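Long-range contacts in alginate lyase (Bacteroides ovatus, PDB 3NNB), which probably depolymerises alginate by beta-elimination, working from a largely helical toroid-type fold: residues A[224-229]-A[252-257]; A[169-174]-A[231-236]; A[270-275]-A[329-334]. All coordinates share one frame; numbering follows the deposited sequence. Where two conformers were deposited one is given.

Interaction 1: A[224-229]-A[252-257]; sequences LAYDVQ and EKRLFA
R254, the residue most covered in this contact, reaches from helix 240-258 to grip D227 of helix 221-236 side-on with two nitrogens. R254 NE donates to D227 OD2 at 2.8 Å, almost straight (174°) and in the guanidinium plane, while R254 NH2 donates to D227 OD1 at 2.9 Å along a more bent line. No coplanar fork results: carboxylate and guanidinium are turned 65° apart, and both oxygens are met from above the carboxylate plane. NH2 is also bonded to the carbonyl of Q216, which gives the guanidinium a further hold outside the carboxylate. The two helices are consecutive and run roughly antiparallel, well inclined to each other, a helical hairpin of the kind from which the (alpha/alpha) toroids of this clan are built, and the salt bridge joins its arms within a buried interface. A pi-type turn widens the second helix at 252-255. L224 slides past R254 in the opposite direction, its CG 4.1 Å from R254 CB and its CA 3.9 Å from R254 CD. L224 CD1 comes within 4.4 Å of L255 CD2, while K253 CD lies over one face of the R254 guanidinium, 3.4 Å above its plane.

Interaction 2: A[169-174]-A[231-236]; sequences YSFTEM and TAYALY
The carbonyl oxygen of Y169 is gripped twice by T172, whose side chain in turn lies against Y233 and A232 of the opposing helix. T172 OG1 donates to Y169 O at 2.8 Å, close to the carbonyl direction, and the backbone N of T172 adds a second bond to Y169 O at 3.0 Å. The hydroxyl bond holds chi1 near 60°, with OG1 between the backbone N and C, and T172 CG2 is left facing helix 221-236, 3.9 Å from A232 CB. Y233 supplies most of the other contacts. Its hydroxyl end pushes in beside F171, Y233 OH lying 3.3 Å from F171 CB, and the ring carbon CE1 of Y233 stands 3.9 Å from T172 CG2. The phenol comes in with T172 N at its ring edge, in plane; the polar tip is bonded to the amide oxygen of Q229, one turn back on its own helix. The F171 ring turns off toward helix 189-208, where it meets W198, and selenomethionine M174 lays CE over one of its faces. The N-terminal part of helix 171-180 packs on the last turns of helix 221-236, largely side-chain packing between helices with a phenol oxygen in it, consistent with the core of an (alpha/alpha) toroid.

Interaction 3: A[270-275]-A[329-334]; sequences ARTTAL and PYQQIK
T273 and Q332 are joined by a single beta bridge, their CA atoms 4.2 Å apart, at a point where neither chain forms an extended strand. Two backbone bonds flank it: I333 N donates to T272 O at 3.0 Å, and A274 N to Q331 O at the same length. Neither is straight, with N-H...O angles of 142° and 135°, and A274 N approaches from above the carbonyl plane of Q331. Water carries the pairing further toward A270: one molecule connects A270 O with Q331 NE2, and another connects R271 O with the backbone N of Q331. The end of the Q332 side chain reaches back to 270-275. Its CG is anti to the backbone N (chi1 -178°) and the chain bends at the next bond, which brings OE1 to the start of helix 274-293. There Q332 OE1 receives a weak bond from L275 N at 2.9 Å and also a hydrogen bond from G276 N, while Q332 NE2 donates to K334 O at 2.8 Å; the amide is thereby held at both ends. T273 occupies the N-cap position, yet its own side chain makes no capping bond. The pairing thus ties the entrance of a long helix, within a fold resembling the (alpha/alpha) toroids of this clan, to the loop leading into helix 336-351. Side chains pack beside the bridge: I333 CD1 passes 3.6 Å from T272 OG1, a hydroxyl bonded to the carbonyl of D86, and T273 CG2 touches I333 CG1. The Q331 side chain, extended beyond CG, crosses T272, with Q331 OE1 3.7 Å from T272 CG2. A274 CB meets Y330 CB at 3.7 Å. The CB of R271 is directed away from 329-334; its guanidinium forms a salt bridge with D86 and a cation-pi interaction with Y277.

Followed from the N terminus, the chain first lays down 169-174, the entry to helix 171-180, and closes back on it with 231-236 after 56 residues. Before that loop is complete, 224-229 has opened interaction 1, which closes at 252-257, so interactions 1 and 2 cross. Both use helix 221-236 and they touch directly: Y169 packs on A225, V228 and Q229. That helix therefore joins helix 171-180 to helix 240-258. Interaction 3 follows in series, its loop of 53 residues running from the start of helix 274-293 to 329-334. It lies apart, its centre about 22 Å from that of interaction 1.

Interaction 1: A[224-229]-A[252-257]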
loop_
_atom_site.group_PDB
_atom_site.type_symbol
_atom_site.label_atom_id
_atom_site.label_comp_id
_atom_site.label_asym_id
_atom_site.label_seq_id
_atom_site.Cartn_x
_atom_site.Cartn_y
_atom_site.Cartn_z
ATOM N N LEU A 224 -11.567 -1.027 4.298
ATOM C CA LEU A 224 -10.855 0.148 4.781
ATOM C C LEU A 224 -9.819 0.627 3.760
ATOM O O LEU A 224 -9.743 1.825 3.416
ATOM C CB LEU A 224 -10.250 -0.164 6.152
ATOM C CG LEU A 224 -9.656 1.008 6.950
ATOM C CD1 LEU A 224 -9.758 0.759 8.458
ATOM C CD2 LEU A 224 -8.201 1.280 6.548
ATOM N N ALA A 225 -9.079 -0.336 3.198
ATOM C CA ALA A 225 -8.096 -0.039 2.177
ATOM C C ALA A 225 -8.730 0.506 0.892
ATOM O O ALA A 225 -8.145 1.371 0.229
ATOM C CB ALA A 225 -7.181 -1.279 1.899
ATOM N N TYR A 226 -9.913 0.036 0.540
ATOM C CA TYR A 226 -10.613 0.554 -0.661
ATOM C C TYR A 226 -10.781 2.044 -0.540
ATOM O O TYR A 226 -10.513 2.778 -1.473
ATOM C CB TYR A 226 -11.952 -0.134 -0.830
ATOM C CG TYR A 226 -12.789 0.443 -1.962
ATOM C CD1 TYR A 226 -13.579 1.556 -1.749
ATOM C CD2 TYR A 226 -12.752 -0.117 -3.247
ATOM C CE1 TYR A 226 -14.365 2.098 -2.758
ATOM C CE2 TYR A 226 -13.544 0.420 -4.290
ATOM C CZ TYR A 226 -14.345 1.516 -4.038
ATOM O OH TYR A 226 -15.169 2.122 -5.006
ATOM N N ASP A 227 -11.231 2.485 0.628
ATOM C CA ASP A 227 -11.478 3.925 0.823
ATOM C C ASP A 227 -10.188 4.735 0.698
ATOM O O ASP A 227 -10.174 5.817 0.130
ATOM C CB ASP A 227 -12.120 4.206 2.171
ATOM C CG ASP A 227 -13.593 3.869 2.213
ATOM O OD1 ASP A 227 -14.161 3.364 1.225
ATOM O OD2 ASP A 227 -14.210 4.114 3.279
ATOM N N VAL A 228 -9.098 4.241 1.300
ATOM C CA VAL A 228 -7.809 4.936 1.174
ATOM C C VAL A 228 -7.383 5.094 -0.287
ATOM O O VAL A 228 -6.966 6.173 -0.716
ATOM C CB VAL A 228 -6.662 4.258 1.999
ATOM C CG1 VAL A 228 -5.391 5.084 1.933
ATOM C CG2 VAL A 228 -7.094 4.083 3.456
ATOM N N GLN A 229 -7.508 4.012 -1.043
ATOM C CA GLN A 229 -7.087 4.037 -2.435
ATOM C C GLN A 229 -8.007 4.976 -3.210
ATOM O O GLN A 229 -7.535 5.807 -3.965
ATOM C CB GLN A 229 -7.200 2.625 -3.038
ATOM C CG GLN A 229 -6.265 1.587 -2.453
ATOM C CD GLN A 229 -6.143 0.373 -3.369
ATOM O OE1 GLN A 229 -5.554 0.471 -4.455
ATOM N NE2 GLN A 229 -6.664 -0.792 -2.921
ATOM N N GLU A 252 -17.215 6.596 10.464
ATOM C CA GLU A 252 -18.387 5.765 10.709
ATOM C C GLU A 252 -18.379 4.494 9.871
ATOM O O GLU A 252 -18.714 3.437 10.364
ATOM C CB GLU A 252 -19.686 6.553 10.466
ATOM C CG GLU A 252 -19.934 7.630 11.505
ATOM C CD GLU A 252 -21.220 8.406 11.265
ATOM O OE1 GLU A 252 -22.263 7.784 10.967
ATOM O OE2 GLU A 252 -21.180 9.641 11.392
ATOM N N LYS A 253 -17.953 4.582 8.606
ATOM C CA LYS A 253 -18.009 3.440 7.706
ATOM C C LYS A 253 -16.949 2.386 8.005
ATOM O O LYS A 253 -17.221 1.170 7.882
ATOM C CB LYS A 253 -17.858 3.902 6.262
ATOM C CG LYS A 253 -18.176 2.838 5.224
ATOM C CD LYS A 253 -18.033 3.393 3.778
ATOM C CE LYS A 253 -19.001 4.502 3.459
ATOM N NZ LYS A 253 -20.423 4.056 3.655
ATOM N N ARG A 254 -15.775 2.851 8.436
ATOM C CA ARG A 254 -14.599 1.972 8.567
ATOM C C ARG A 254 -14.087 1.887 10.014
ATOM O O ARG A 254 -14.046 0.815 10.597
ATOM C CB ARG A 254 -13.457 2.404 7.638
ATOM C CG ARG A 254 -13.864 2.562 6.189
ATOM C CD ARG A 254 -14.454 1.289 5.568
ATOM N NE ARG A 254 -14.856 1.563 4.191
ATOM C CZ ARG A 254 -15.429 0.682 3.380
ATOM N NH1 ARG A 254 -15.756 -0.519 3.806
ATOM N NH2 ARG A 254 -15.680 1.024 2.136
ATOM N N LEU A 255 -13.723 3.016 10.619
ATOM C CA LEU A 255 -13.107 2.950 11.935
ATOM C C LEU A 255 -14.052 2.400 12.991
ATOM O O LEU A 255 -13.681 1.558 13.789
ATOM C CB LEU A 255 -12.603 4.334 12.412
ATOM C CG LEU A 255 -11.521 4.958 11.527
ATOM C CD1 LEU A 255 -11.150 6.330 12.052
ATOM C CD2 LEU A 255 -10.259 4.052 11.340
ATOM N N PHE A 256 -15.278 2.917 13.035
ATOM C CA PHE A 256 -16.167 2.547 14.142
ATOM C C PHE A 256 -16.798 1.170 13.888
ATOM O O PHE A 256 -17.339 0.544 14.817
ATOM C CB PHE A 256 -17.249 3.610 14.392
ATOM C CG PHE A 256 -16.719 5.022 14.623
ATOM C CD1 PHE A 256 -15.423 5.270 15.068
ATOM C CD2 PHE A 256 -17.549 6.120 14.386
ATOM C CE1 PHE A 256 -14.950 6.577 15.256
ATOM C CE2 PHE A 256 -17.069 7.426 14.590
ATOM C CZ PHE A 256 -15.798 7.640 15.018
ATOM N N ALA A 257 -16.761 0.724 12.643
ATOM C CA ALA A 257 -17.259 -0.584 12.280
ATOM C C ALA A 257 -16.233 -1.670 12.675
ATOM O O ALA A 257 -16.622 -2.735 13.145
ATOM C CB ALA A 257 -17.544 -0.644 10.787
#

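Interaction 2: A[169-174]-A[231-236]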
loop_
_atom_site.group_PDB
_atom_site.type_symbol
_atom_site.label_atom_id
_atom_site.label_comp_id
_atom_site.label_asym_id
_atom_site.label_seq_id
_atom_site.Cartn_x
_atom_site.Cartn_y
_atom_site.Cartn_z
ATOM N N TYR A 169 -2.604 -1.558 -3.925
ATOM C CA TYR A 169 -2.564 -0.601 -2.815
ATOM C C TYR A 169 -1.275 0.274 -2.851
ATOM O O TYR A 169 -1.332 1.457 -2.504
ATOM C CB TYR A 169 -2.674 -1.292 -1.471
ATOM C CG TYR A 169 -2.840 -0.300 -0.328
ATOM C CD1 TYR A 169 -4.103 0.143 0.029
ATOM C CD2 TYR A 169 -1.738 0.233 0.344
ATOM C CE1 TYR A 169 -4.274 1.075 1.032
ATOM C CE2 TYR A 169 -1.901 1.163 1.355
ATOM C CZ TYR A 169 -3.185 1.579 1.687
ATOM O OH TYR A 169 -3.337 2.537 2.697
ATOM N N SER A 170 -0.145 -0.303 -3.256
ATOM C CA SER A 170 1.109 0.450 -3.366
ATOM C C SER A 170 1.069 1.633 -4.356
ATOM O O SER A 170 1.944 2.510 -4.292
ATOM C CB SER A 170 2.303 -0.456 -3.691
ATOM O OG SER A 170 2.212 -0.965 -4.992
ATOM N N PHE A 171 0.045 1.707 -5.218
ATOM C CA PHE A 171 -0.096 2.861 -6.084
ATOM C C PHE A 171 -0.322 4.139 -5.268
ATOM O O PHE A 171 -0.023 5.248 -5.729
ATOM C CB PHE A 171 -1.229 2.664 -7.088
ATOM C CG PHE A 171 -0.931 1.713 -8.207
ATOM C CD1 PHE A 171 0.252 0.978 -8.312
ATOM C CD2 PHE A 171 -1.903 1.521 -9.176
ATOM C CE1 PHE A 171 0.465 0.112 -9.406
ATOM C CE2 PHE A 171 -1.682 0.669 -10.234
ATOM C CZ PHE A 171 -0.494 -0.034 -10.347
ATOM N N THR A 172 -0.825 3.997 -4.047
ATOM C CA THR A 172 -1.013 5.162 -3.165
ATOM C C THR A 172 0.311 5.875 -2.922
ATOM O O THR A 172 0.402 7.113 -3.034
ATOM C CB THR A 172 -1.704 4.790 -1.847
ATOM O OG1 THR A 172 -0.920 3.829 -1.126
ATOM C CG2 THR A 172 -3.179 4.331 -2.115
ATOM N N GLU A 173 1.348 5.103 -2.644
ATOM C CA GLU A 173 2.685 5.596 -2.449
ATOM C C GLU A 173 3.376 5.961 -3.769
ATOM O O GLU A 173 4.032 6.993 -3.866
ATOM C CB GLU A 173 3.517 4.533 -1.695
ATOM C CG GLU A 173 4.897 4.945 -1.413
ATOM C CD GLU A 173 5.659 3.967 -0.495
ATOM O OE1 GLU A 173 5.139 2.867 -0.262
ATOM O OE2 GLU A 173 6.805 4.328 -0.103
HETATM N N MSE A 174 3.214 5.111 -4.793
HETATM C CA MSE A 174 3.761 5.400 -6.109
HETATM C C MSE A 174 3.373 6.783 -6.637
HETATM O O MSE A 174 4.176 7.470 -7.239
HETATM C CB MSE A 174 3.322 4.326 -7.099
HETATM C CG MSE A 174 4.107 4.379 -8.372
HETATM SE SE MSE A 174 3.434 3.206 -9.762
HETATM C CE MSE A 174 1.874 4.218 -10.156
ATOM N N THR A 231 -9.575 7.539 -2.194
ATOM C CA THR A 231 -9.259 8.913 -1.761
ATOM C C THR A 231 -7.982 9.395 -2.445
ATOM O O THR A 231 -7.944 10.480 -3.024
ATOM C CB THR A 231 -9.165 8.999 -0.266
ATOM O OG1 THR A 231 -10.417 8.611 0.310
ATOM C CG2 THR A 231 -8.855 10.455 0.190
ATOM N N ALA A 232 -6.926 8.577 -2.380
ATOM C CA ALA A 232 -5.661 8.955 -2.982
ATOM C C ALA A 232 -5.793 9.141 -4.507
ATOM O O ALA A 232 -5.214 10.089 -5.070
ATOM C CB ALA A 232 -4.612 7.875 -2.706
ATOM N N TYR A 233 -6.508 8.234 -5.184
ATOM C CA TYR A 233 -6.604 8.299 -6.661
ATOM C C TYR A 233 -7.497 9.476 -7.055
ATOM O O TYR A 233 -7.215 10.160 -8.041
ATOM C CB TYR A 233 -7.081 6.992 -7.275
ATOM C CG TYR A 233 -6.250 5.806 -6.826
ATOM C CD1 TYR A 233 -4.980 5.964 -6.359
ATOM C CD2 TYR A 233 -6.782 4.509 -6.822
ATOM C CE1 TYR A 233 -4.233 4.855 -5.882
ATOM C CE2 TYR A 233 -6.062 3.439 -6.414
ATOM C CZ TYR A 233 -4.791 3.598 -5.905
ATOM O OH TYR A 233 -4.095 2.519 -5.389
ATOM N N ALA A 234 -8.523 9.742 -6.247
ATOM C CA ALA A 234 -9.372 10.918 -6.474
ATOM C C ALA A 234 -8.528 12.192 -6.410
ATOM O O ALA A 234 -8.643 13.064 -7.279
ATOM C CB ALA A 234 -10.549 10.961 -5.431
ATOM N N LEU A 235 -7.655 12.307 -5.400
ATOM C CA LEU A 235 -6.842 13.522 -5.243
ATOM C C LEU A 235 -5.875 13.644 -6.409
ATOM O O LEU A 235 -5.716 14.743 -6.954
ATOM C CB LEU A 235 -6.057 13.541 -3.925
ATOM C CG LEU A 235 -6.938 13.801 -2.711
ATOM C CD1 LEU A 235 -6.178 13.507 -1.407
ATOM C CD2 LEU A 235 -7.389 15.287 -2.728
ATOM N N TYR A 236 -5.256 12.536 -6.823
ATOM C CA TYR A 236 -4.274 12.601 -7.912
ATOM C C TYR A 236 -4.908 13.083 -9.238
ATOM O O TYR A 236 -4.264 13.769 -10.025
ATOM C CB TYR A 236 -3.599 11.246 -8.134
ATOM C CG TYR A 236 -2.501 11.271 -9.159
ATOM C CD1 TYR A 236 -1.387 12.108 -8.998
ATOM C CD2 TYR A 236 -2.560 10.472 -10.288
ATOM C CE1 TYR A 236 -0.358 12.149 -9.957
ATOM C CE2 TYR A 236 -1.566 10.555 -11.267
ATOM C CZ TYR A 236 -0.463 11.366 -11.078
ATOM O OH TYR A 236 0.594 11.418 -12.009
#

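Interaction 3: A[270-275]-A[329-334]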
loop_
_atom_site.group_PDB
_atom_site.type_symbol
_atom_site.label_atom_id
_atom_site.label_comp_id
_atom_site.label_asym_id
_atom_site.label_seq_id
_atom_site.Cartn_x
_atom_site.Cartn_y
_atom_site.Cartn_z
ATOM N N ALA A 270 -8.950 -12.736 14.005
ATOM C CA ALA A 270 -9.372 -14.111 13.690
ATOM C C ALA A 270 -8.435 -14.766 12.673
ATOM O O ALA A 270 -8.566 -15.974 12.411
ATOM C CB ALA A 270 -10.778 -14.122 13.143
ATOM N N ARG A 271 -7.536 -14.000 12.070
ATOM C CA ARG A 271 -6.666 -14.543 11.015
ATOM C C ARG A 271 -5.494 -15.361 11.528
ATOM O O ARG A 271 -5.085 -15.234 12.689
ATOM C CB ARG A 271 -6.128 -13.403 10.157
ATOM C CG ARG A 271 -7.243 -12.490 9.554
ATOM C CD ARG A 271 -8.214 -13.230 8.649
ATOM N NE ARG A 271 -7.524 -13.703 7.466
ATOM C CZ ARG A 271 -7.302 -12.977 6.377
ATOM N NH1 ARG A 271 -7.711 -11.698 6.295
ATOM N NH2 ARG A 271 -6.640 -13.512 5.356
ATOM N N THR A 272 -4.894 -16.190 10.630
ATOM C CA THR A 272 -3.699 -16.944 11.001
ATOM C C THR A 272 -2.487 -16.049 11.191
ATOM O O THR A 272 -1.552 -16.407 11.911
ATOM C CB THR A 272 -3.347 -18.063 10.015
ATOM O OG1 THR A 272 -3.067 -17.489 8.762
ATOM C CG2 THR A 272 -4.477 -19.077 9.870
ATOM N N THR A 273 -2.514 -14.863 10.577
ATOM C CA THR A 273 -1.535 -13.820 10.862
ATOM C C THR A 273 -2.202 -12.610 11.528
ATOM O O THR A 273 -2.215 -11.503 10.987
ATOM C CB THR A 273 -0.721 -13.431 9.597
ATOM O OG1 THR A 273 -1.599 -13.029 8.524
ATOM C CG2 THR A 273 0.152 -14.594 9.101
ATOM N N ALA A 274 -2.779 -12.832 12.711
ATOM C CA ALA A 274 -3.515 -11.803 13.382
ATOM C C ALA A 274 -2.686 -10.573 13.763
ATOM O O ALA A 274 -3.186 -9.461 13.725
ATOM C CB ALA A 274 -4.200 -12.409 14.612
ATOM N N LEU A 275 -1.406 -10.753 14.133
ATOM C CA LEU A 275 -0.590 -9.581 14.430
ATOM C C LEU A 275 -0.325 -8.828 13.113
ATOM O O LEU A 275 -0.418 -7.595 13.049
ATOM C CB LEU A 275 0.704 -9.976 15.092
ATOM C CG LEU A 275 1.653 -8.849 15.460
ATOM C CD1 LEU A 275 1.002 -7.898 16.451
ATOM C CD2 LEU A 275 3.031 -9.388 16.037
ATOM N N PRO A 329 -2.304 -13.852 22.445
ATOM C CA PRO A 329 -3.329 -14.878 22.496
ATOM C C PRO A 329 -4.146 -15.055 21.195
ATOM O O PRO A 329 -5.322 -15.378 21.244
ATOM C CB PRO A 329 -4.201 -14.403 23.657
ATOM C CG PRO A 329 -4.141 -12.868 23.532
ATOM C CD PRO A 329 -2.762 -12.575 23.055
ATOM N N TYR A 330 -3.494 -14.832 20.060
ATOM C CA TYR A 330 -4.077 -14.990 18.742
ATOM C C TYR A 330 -3.008 -15.713 17.913
ATOM O O TYR A 330 -1.880 -15.913 18.363
ATOM C CB TYR A 330 -4.378 -13.613 18.117
ATOM C CG TYR A 330 -5.207 -12.729 19.047
ATOM C CD1 TYR A 330 -6.581 -12.913 19.160
ATOM C CD2 TYR A 330 -4.620 -11.779 19.867
ATOM C CE1 TYR A 330 -7.342 -12.138 20.016
ATOM C CE2 TYR A 330 -5.362 -11.044 20.749
ATOM C CZ TYR A 330 -6.729 -11.231 20.812
ATOM O OH TYR A 330 -7.498 -10.491 21.709
ATOM N N GLN A 331 -3.339 -16.053 16.679
ATOM C CA GLN A 331 -2.380 -16.699 15.826
ATOM C C GLN A 331 -1.394 -15.693 15.203
ATOM O O GLN A 331 -1.734 -14.534 14.930
ATOM C CB GLN A 331 -3.101 -17.467 14.722
ATOM C CG GLN A 331 -4.054 -18.551 15.198
ATOM C CD GLN A 331 -4.815 -19.192 14.022
ATOM O OE1 GLN A 331 -4.336 -20.142 13.451
ATOM N NE2 GLN A 331 -5.925 -18.574 13.605
ATOM N N GLN A 332 -0.183 -16.163 14.890
ATOM C CA GLN A 332 0.743 -15.452 14.041
ATOM C C GLN A 332 1.729 -16.490 13.532
ATOM O O GLN A 332 2.786 -16.746 14.135
ATOM C CB GLN A 332 1.473 -14.289 14.712
ATOM C CG GLN A 332 2.390 -13.525 13.804
ATOM C CD GLN A 332 1.713 -12.782 12.646
ATOM O OE1 GLN A 332 0.537 -12.364 12.738
ATOM N NE2 GLN A 332 2.443 -12.671 11.505
ATOM N N ILE A 333 1.356 -17.099 12.426
ATOM C CA ILE A 333 2.016 -18.328 11.981
ATOM C C ILE A 333 3.411 -18.159 11.366
ATOM O O ILE A 333 4.121 -19.154 11.174
ATOM C CB ILE A 333 1.117 -19.153 11.032
ATOM C CG1 ILE A 333 0.799 -18.346 9.749
ATOM C CG2 ILE A 333 -0.162 -19.649 11.778
ATOM C CD1 ILE A 333 0.126 -19.152 8.619
ATOM N N LYS A 334 3.772 -16.915 11.051
ATOM C CA LYS A 334 5.057 -16.584 10.469
ATOM C C LYS A 334 5.404 -15.145 10.797
ATOM O O LYS A 334 4.581 -14.435 11.363
ATOM C CB LYS A 334 4.996 -16.768 8.964
ATOM C CG LYS A 334 3.915 -15.919 8.294
ATOM C CD LYS A 334 3.820 -16.151 6.761
ATOM C CE LYS A 334 2.820 -15.226 6.080
ATOM N NZ LYS A 334 2.800 -15.325 4.597
HETATM O O HOH W 1 -7.829 -18.777 11.704
HETATM O O HOH W 2 -6.013 -15.744 15.390
#